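Local coordinates for PPC domain-containing protein (Archaeoglobus fulgidus, PDB 2H6L), which is of unknown function but binds zinc through a cluster of histidines and belongs to the plant and prokaryote conserved (PPC) domain family, at residues Y18-L22 / V23-E27; S80-S84 / K85-H89. One frame throughout, in Å; residues are numbered along the deposited sequence.

Contact 1. Residues Y18-L22 / V23-E27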
ATOM      1  N   TYR A  18      19.400  10.484   4.178  1.00 17.66           N
ATOM      2  CA  TYR A  18      18.944  11.796   3.755  1.00 18.76           C
ATOM      3  C   TYR A  18      19.774  12.281   2.561  1.00 19.02           C
ATOM      4  O   TYR A  18      20.984  12.066   2.509  1.00 19.65           O
ATOM      5  CB  TYR A  18      19.081  12.767   4.937  1.00 18.04           C
ATOM      6  CG  TYR A  18      18.865  14.226   4.606  1.00 19.20           C
ATOM      7  CD1 TYR A  18      19.859  14.978   3.976  1.00 21.00           C
ATOM      8  CD2 TYR A  18      17.673  14.865   4.943  1.00 19.21           C
ATOM      9  CE1 TYR A  18      19.670  16.332   3.691  1.00 19.96           C
ATOM     10  CE2 TYR A  18      17.476  16.210   4.664  1.00 19.76           C
ATOM     11  CZ  TYR A  18      18.477  16.940   4.039  1.00 20.98           C
ATOM     12  OH  TYR A  18      18.284  18.272   3.774  1.00 22.55           O
ATOM     13  N   GLY A  19      19.118  12.918   1.598  1.00 20.47           N
ATOM     14  CA  GLY A  19      19.822  13.443   0.438  1.00 21.73           C
ATOM     15  C   GLY A  19      20.219  12.490  -0.680  1.00 23.15           C
ATOM     16  O   GLY A  19      20.775  12.932  -1.681  1.00 23.82           O
ATOM     17  N   LYS A  20      19.948  11.198  -0.530  1.00 23.22           N
ATOM     18  CA  LYS A  20      20.298  10.218  -1.562  1.00 24.16           C
ATOM     19  C   LYS A  20      19.034   9.744  -2.272  1.00 23.79           C
ATOM     20  O   LYS A  20      17.944   9.841  -1.716  1.00 23.22           O
ATOM     21  CB  LYS A  20      20.999   9.011  -0.931  1.00 25.20           C
ATOM     22  CG  LYS A  20      22.268   9.348  -0.167  1.00 28.74           C
ATOM     23  CD  LYS A  20      23.357   9.864  -1.099  1.00 29.61           C
ATOM     24  CE  LYS A  20      24.643  10.162  -0.325  1.00 32.37           C
ATOM     25  NZ  LYS A  20      25.788  10.474  -1.231  1.00 34.69           N
ATOM     26  N   ASP A  21      19.182   9.212  -3.486  1.00 22.34           N
ATOM     27  CA  ASP A  21      18.027   8.735  -4.250  1.00 20.86           C
ATOM     28  C   ASP A  21      17.322   7.553  -3.597  1.00 18.84           C
ATOM     29  O   ASP A  21      17.948   6.578  -3.188  1.00 18.70           O
ATOM     30  CB  ASP A  21      18.433   8.340  -5.671  1.00 20.31           C
ATOM     31  CG  ASP A  21      17.233   7.979  -6.533  1.00 19.37           C
ATOM     32  OD1 ASP A  21      16.471   8.895  -6.895  1.00 21.38           O
ATOM     33  OD2 ASP A  21      17.039   6.783  -6.833  1.00 19.75           O
ATOM     34  N   LEU A  22      16.002   7.640  -3.530  1.00 20.19           N
ATOM     35  CA  LEU A  22      15.202   6.598  -2.916  1.00 18.86           C
ATOM     36  C   LEU A  22      15.355   5.262  -3.641  1.00 19.22           C
ATOM     37  O   LEU A  22      15.692   4.258  -3.025  1.00 16.38           O
ATOM     38  CB  LEU A  22      13.731   7.033  -2.889  1.00 20.89           C
ATOM     39  CG  LEU A  22      12.872   6.411  -1.787  1.00 20.06           C
ATOM     40  CD1 LEU A  22      11.512   7.091  -1.715  1.00 18.45           C
ATOM     41  CD2 LEU A  22      12.727   4.932  -2.054  1.00 22.62           C
ATOM     42  N   VAL A  23      15.122   5.255  -4.952  1.00 18.21           N
ATOM     43  CA  VAL A  23      15.233   4.026  -5.725  1.00 18.24           C
ATOM     44  C   VAL A  23      16.632   3.427  -5.650  1.00 19.82           C
ATOM     45  O   VAL A  23      16.790   2.229  -5.430  1.00 20.58           O
ATOM     46  CB  VAL A  23      14.889   4.258  -7.210  1.00 18.71           C
ATOM     47  CG1 VAL A  23      14.833   2.922  -7.945  1.00 15.94           C
ATOM     48  CG2 VAL A  23      13.572   4.992  -7.328  1.00 20.58           C
ATOM     49  N   ARG A  24      17.651   4.261  -5.829  1.00 22.19           N
ATOM     50  CA  ARG A  24      19.033   3.787  -5.796  1.00 22.11           C
ATOM     51  C   ARG A  24      19.429   3.108  -4.488  1.00 20.57           C
ATOM     52  O   ARG A  24      20.124   2.087  -4.501  1.00 19.59           O
ATOM     53  CB  ARG A  24      19.996   4.942  -6.081  1.00 24.84           C
ATOM     54  CG  ARG A  24      19.796   5.593  -7.444  1.00 31.39           C
ATOM     55  CD  ARG A  24      20.095   4.631  -8.582  1.00 34.51           C
ATOM     56  NE  ARG A  24      19.768   5.213  -9.881  1.00 39.11           N
ATOM     57  CZ  ARG A  24      20.019   4.634 -11.052  1.00 40.10           C
ATOM     58  NH1 ARG A  24      20.608   3.446 -11.097  1.00 40.97           N
ATOM     59  NH2 ARG A  24      19.677   5.239 -12.179  1.00 40.96           N
ATOM     60  N   GLN A  25      18.997   3.667  -3.361  1.00 19.59           N
ATOM     61  CA  GLN A  25      19.331   3.088  -2.065  1.00 18.19           C
ATOM     62  C   GLN A  25      18.736   1.700  -1.904  1.00 17.79           C
ATOM     63  O   GLN A  25      19.404   0.779  -1.446  1.00 19.11           O
ATOM     64  CB  GLN A  25      18.843   3.986  -0.935  1.00 18.82           C
ATOM     65  CG  GLN A  25      19.554   5.318  -0.892  1.00 21.49           C
ATOM     66  CD  GLN A  25      19.245   6.107   0.361  1.00 22.99           C
ATOM     67  OE1 GLN A  25      19.571   5.687   1.469  1.00 22.71           O
ATOM     68  NE2 GLN A  25      18.610   7.258   0.188  1.00 26.46           N
ATOM     69  N   ILE A  26      17.475   1.550  -2.283  1.00 16.71           N
ATOM     70  CA  ILE A  26      16.826   0.257  -2.181  1.00 15.63           C
ATOM     71  C   ILE A  26      17.572  -0.745  -3.056  1.00 16.31           C
ATOM     72  O   ILE A  26      17.895  -1.847  -2.617  1.00 15.89           O
ATOM     73  CB  ILE A  26      15.342   0.349  -2.624  1.00 14.10           C
ATOM     74  CG1 ILE A  26      14.573   1.226  -1.623  1.00 15.21           C
ATOM     75  CG2 ILE A  26      14.730  -1.054  -2.723  1.00 11.80           C
ATOM     76  CD1 ILE A  26      13.082   1.375  -1.906  1.00 11.85           C
ATOM     77  N   GLU A  27      17.859  -0.353  -4.292  1.00 18.06           N
ATOM     78  CA  GLU A  27      18.566  -1.239  -5.207  1.00 21.08           C
ATOM     79  C   GLU A  27      19.919  -1.665  -4.645  1.00 21.11           C
ATOM     80  O   GLU A  27      20.349  -2.794  -4.858  1.00 22.40           O
ATOM     81  CB  GLU A  27      18.733  -0.572  -6.581  1.00 23.92           C
ATOM     82  CG  GLU A  27      17.398  -0.130  -7.195  1.00 30.47           C
ATOM     83  CD  GLU A  27      17.407  -0.098  -8.715  1.00 34.71           C
ATOM     84  OE1 GLU A  27      18.428   0.328  -9.299  1.00 36.70           O
ATOM     85  OE2 GLU A  27      16.383  -0.487  -9.327  1.00 35.81           O
TER

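Contact 2. Residues S80-S84 / K85-H89. With ZN (zinc ion), chain D.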
ATOM      1  N   SER A  80      12.187  -7.442  -9.170  1.00 20.43           N
ATOM      2  CA  SER A  80      12.265  -8.554 -10.106  1.00 23.24           C
ATOM      3  C   SER A  80      13.577  -8.428 -10.868  1.00 25.05           C
ATOM      4  O   SER A  80      14.357  -7.509 -10.606  1.00 24.52           O
ATOM      5  CB  SER A  80      11.068  -8.545 -11.063  1.00 20.85           C
ATOM      6  OG  SER A  80      10.845  -7.259 -11.600  1.00 24.16           O
HETATM    7  N   MSE A  81      13.827  -9.343 -11.799  1.00 27.46           N
HETATM    8  CA  MSE A  81      15.069  -9.311 -12.561  1.00 29.65           C
HETATM    9  C   MSE A  81      14.964  -8.668 -13.936  1.00 30.43           C
HETATM   10  O   MSE A  81      14.118  -9.034 -14.749  1.00 27.89           O
HETATM   11  CB  MSE A  81      15.638 -10.727 -12.701  1.00 33.33           C
HETATM   12  CG  MSE A  81      16.165 -11.326 -11.398  1.00 40.01           C
HETATM   13 SE   MSE A  81      17.770 -10.449 -10.708  1.00 51.23          SE
HETATM   14  CE  MSE A  81      19.088 -11.452 -11.712  1.00 44.62           C
ATOM     15  N   LYS A  82      15.840  -7.698 -14.172  1.00 31.90           N
ATOM     16  CA  LYS A  82      15.921  -6.992 -15.447  1.00 35.47           C
ATOM     17  C   LYS A  82      17.408  -6.781 -15.720  1.00 36.98           C
ATOM     18  O   LYS A  82      18.134  -6.245 -14.878  1.00 35.82           O
ATOM     19  CB  LYS A  82      15.205  -5.640 -15.375  1.00 34.94           C
ATOM     20  CG  LYS A  82      15.201  -4.884 -16.701  1.00 38.45           C
ATOM     21  CD  LYS A  82      14.386  -3.594 -16.631  1.00 40.83           C
ATOM     22  CE  LYS A  82      14.365  -2.868 -17.975  1.00 41.45           C
ATOM     23  NZ  LYS A  82      13.582  -1.600 -17.926  1.00 40.86           N
ATOM     24  N   ASP A  83      17.867  -7.211 -16.888  1.00 39.20           N
ATOM     25  CA  ASP A  83      19.278  -7.069 -17.231  1.00 41.24           C
ATOM     26  C   ASP A  83      20.132  -7.762 -16.163  1.00 42.38           C
ATOM     27  O   ASP A  83      21.152  -7.231 -15.718  1.00 42.41           O
ATOM     28  CB  ASP A  83      19.663  -5.587 -17.333  1.00 42.91           C
ATOM     29  CG  ASP A  83      18.852  -4.840 -18.385  1.00 45.18           C
ATOM     30  OD1 ASP A  83      18.735  -5.346 -19.522  1.00 46.72           O
ATOM     31  OD2 ASP A  83      18.336  -3.743 -18.079  1.00 45.59           O
ATOM     32  N   SER A  84      19.683  -8.944 -15.750  1.00 43.11           N
ATOM     33  CA  SER A  84      20.367  -9.780 -14.758  1.00 43.01           C
ATOM     34  C   SER A  84      20.709  -9.139 -13.413  1.00 41.86           C
ATOM     35  O   SER A  84      21.735  -9.462 -12.814  1.00 41.66           O
ATOM     36  CB  SER A  84      21.647 -10.358 -15.359  1.00 44.19           C
ATOM     37  OG  SER A  84      22.619  -9.343 -15.517  1.00 45.77           O
ATOM     38  N   LYS A  85      19.858  -8.237 -12.937  1.00 39.45           N
ATOM     39  CA  LYS A  85      20.086  -7.599 -11.648  1.00 37.24           C
ATOM     40  C   LYS A  85      18.762  -7.142 -11.054  1.00 34.51           C
ATOM     41  O   LYS A  85      17.822  -6.814 -11.781  1.00 32.54           O
ATOM     42  CB  LYS A  85      21.032  -6.403 -11.794  1.00 39.36           C
ATOM     43  CG  LYS A  85      20.470  -5.256 -12.611  1.00 42.80           C
ATOM     44  CD  LYS A  85      21.442  -4.082 -12.669  1.00 46.76           C
ATOM     45  CE  LYS A  85      21.677  -3.474 -11.294  1.00 48.39           C
ATOM     46  NZ  LYS A  85      22.588  -2.296 -11.351  1.00 50.51           N
ATOM     47  N   PRO A  86      18.667  -7.114  -9.718  1.00 31.87           N
ATOM     48  CA  PRO A  86      17.412  -6.681  -9.095  1.00 30.24           C
ATOM     49  C   PRO A  86      16.935  -5.320  -9.607  1.00 28.68           C
ATOM     50  O   PRO A  86      17.663  -4.326  -9.559  1.00 27.81           O
ATOM     51  CB  PRO A  86      17.745  -6.689  -7.601  1.00 29.99           C
ATOM     52  CG  PRO A  86      19.246  -6.536  -7.568  1.00 31.65           C
ATOM     53  CD  PRO A  86      19.696  -7.396  -8.707  1.00 30.90           C
ATOM     54  N   PHE A  87      15.703  -5.293 -10.104  1.00 25.68           N
ATOM     55  CA  PHE A  87      15.122  -4.074 -10.648  1.00 23.99           C
ATOM     56  C   PHE A  87      13.830  -3.687  -9.921  1.00 22.71           C
ATOM     57  O   PHE A  87      12.930  -4.510  -9.762  1.00 20.28           O
ATOM     58  CB  PHE A  87      14.835  -4.273 -12.132  1.00 23.39           C
ATOM     59  CG  PHE A  87      14.162  -3.103 -12.775  1.00 25.57           C
ATOM     60  CD1 PHE A  87      14.875  -1.947 -13.064  1.00 25.42           C
ATOM     61  CD2 PHE A  87      12.808  -3.152 -13.085  1.00 23.50           C
ATOM     62  CE1 PHE A  87      14.253  -0.854 -13.653  1.00 25.83           C
ATOM     63  CE2 PHE A  87      12.172  -2.067 -13.673  1.00 25.13           C
ATOM     64  CZ  PHE A  87      12.896  -0.913 -13.960  1.00 25.30           C
ATOM     65  N   CYS A  88      13.745  -2.432  -9.485  1.00 23.00           N
ATOM     66  CA  CYS A  88      12.569  -1.943  -8.770  1.00 20.77           C
ATOM     67  C   CYS A  88      11.541  -1.279  -9.683  1.00 19.71           C
ATOM     68  O   CYS A  88      11.890  -0.482 -10.548  1.00 19.29           O
ATOM     69  CB  CYS A  88      12.969  -0.927  -7.688  1.00 20.48           C
ATOM     70  SG  CYS A  88      13.960  -1.561  -6.311  1.00 25.69           S
ATOM     71  N   HIS A  89      10.272  -1.629  -9.479  1.00 17.97           N
ATOM     72  CA  HIS A  89       9.161  -1.040 -10.212  1.00 15.17           C
ATOM     73  C   HIS A  89       8.303  -0.449  -9.105  1.00 14.66           C
ATOM     74  O   HIS A  89       7.645  -1.179  -8.370  1.00 16.15           O
ATOM     75  CB  HIS A  89       8.346  -2.091 -10.956  1.00 15.24           C
ATOM     76  CG  HIS A  89       7.217  -1.511 -11.749  1.00 17.90           C
ATOM     77  ND1 HIS A  89       6.285  -2.288 -12.403  1.00 17.91           N
ATOM     78  CD2 HIS A  89       6.878  -0.224 -11.999  1.00 16.76           C
ATOM     79  CE1 HIS A  89       5.420  -1.504 -13.019  1.00 17.48           C
ATOM     80  NE2 HIS A  89       5.757  -0.246 -12.792  1.00 18.22           N
TER
HETATM   81 ZN    ZN D 401       5.028   1.659 -13.621  1.00 26.53          ZN
HETATM   82  O   HOH W   1      10.488  -4.975 -10.446  1.00 14.10           O

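Contact 1. Residues Y18-L22 / V23-E27
Asp21 is the N-cap of helix 22-33: its OD2 accepts from Arg24 N at 2.8 Å, a nearly straight bond (161° at the hydrogen) that meets the oxygen on its anti side, slightly out of the carboxylate plane. With CG anti to the backbone N (chi1 -174°), the carboxylate swings forward over the first turn, where OD2 also lies against Arg24 CG at 3.1 Å. The guanidinium itself turns away, its NE 4.4 Å from Asp21 OD2, too far for a salt bridge. After the capping bond, the first helical bond runs from Gln25 N to Asp21 O (3.1 Å), followed by a weak one from Ile26 N to Leu22 O. Leu22 and Ile26 run next to each other, Leu22 CD2 3.6 Å from Ile26 CD1. The Gln25 side chain runs out extended past CG, which brings its amide alongside Lys20 CB, and NE2 donates a weak bond to Lys20 O, while its OE1 accepts from Asp17 N. Further out, Asp21 OD1 accepts from Ala108 N, and Leu22 packs on Ile72, Leu75 and Val110 of the sheet. Both carboxylate oxygens of Asp21 thus accept backbone N-H groups, and its negative charge at the helix N terminus probably interacts favourably with the helix dipole.

Contact 2. Residues S80-S84 / K85-H89
Ser80 and Phe87 form the firm backbone pair of this hairpin end, antiparallel and hydrogen-bonded both ways: Phe87 N gives a short bond of 2.6 Å to Ser80 O, and Ser80 N returns one of 3.1 Å to Phe87 O. A water reinforces the pair, donating to Phe87 O and hydrogen-bonded to Ser80 OG, which Trp138 NE1 also engages. Nearer the turn at Asp83 and Ser84, the bonds between Lys82 and Lys85 are longer.

Side-chain packing divides between the two faces of the hairpin. On one, the Lys82 chain runs along the Phe87 ring: Lys82 leaves its backbone N in the trans direction (chi1 -177°) and stays extended, which brings CD over the middle of the ring, 3.7 Å from its centroid, in a CH-pi contact. NZ reaches farther out for an off-centre cation-pi contact at 4.6 Å from the centroid, and also makes one with Phe136. With the ring of Phe87 cut back to an alanine, the Lys82 methylenes would probably lose the flat surface they lie on, and the ammonium one of its aromatic partners. On the other face the bent selenomethionine chain of Met81 brings SE to 4.1 Å from Pro86 CD.

Metal binding marks the far end, where His89 NE2 binds zinc at 2.2 Å, joined by His91 and His104; His89 ND1 is hydrogen-bonded to Glu114 of a neighbouring subunit. Both imidazole nitrogens are therefore engaged, which fixes the ring's rotation and links the metal site to the subunit interface.

How the contacts relate
From the N terminus, the chain leaves strand 10-15 and reaches contact 1, where a loop turns into helix 22-33. Only after that helix and the strands that follow does it come to contact 2, the tight turn joining strands 70-82 and 85-96. Each contact is local and closes its own short turn; the two are in series, neither nested nor crossed, with centres about 16 Å apart. They nevertheless meet in space: Glu27 OE2 probably accepts a hydrogen bond from Cys88 N at 3.3 Å, and Ile26 CG2 packs on Cys88 SG. The helix is thereby tied to strand 85-96 right beside the zinc ligand His89.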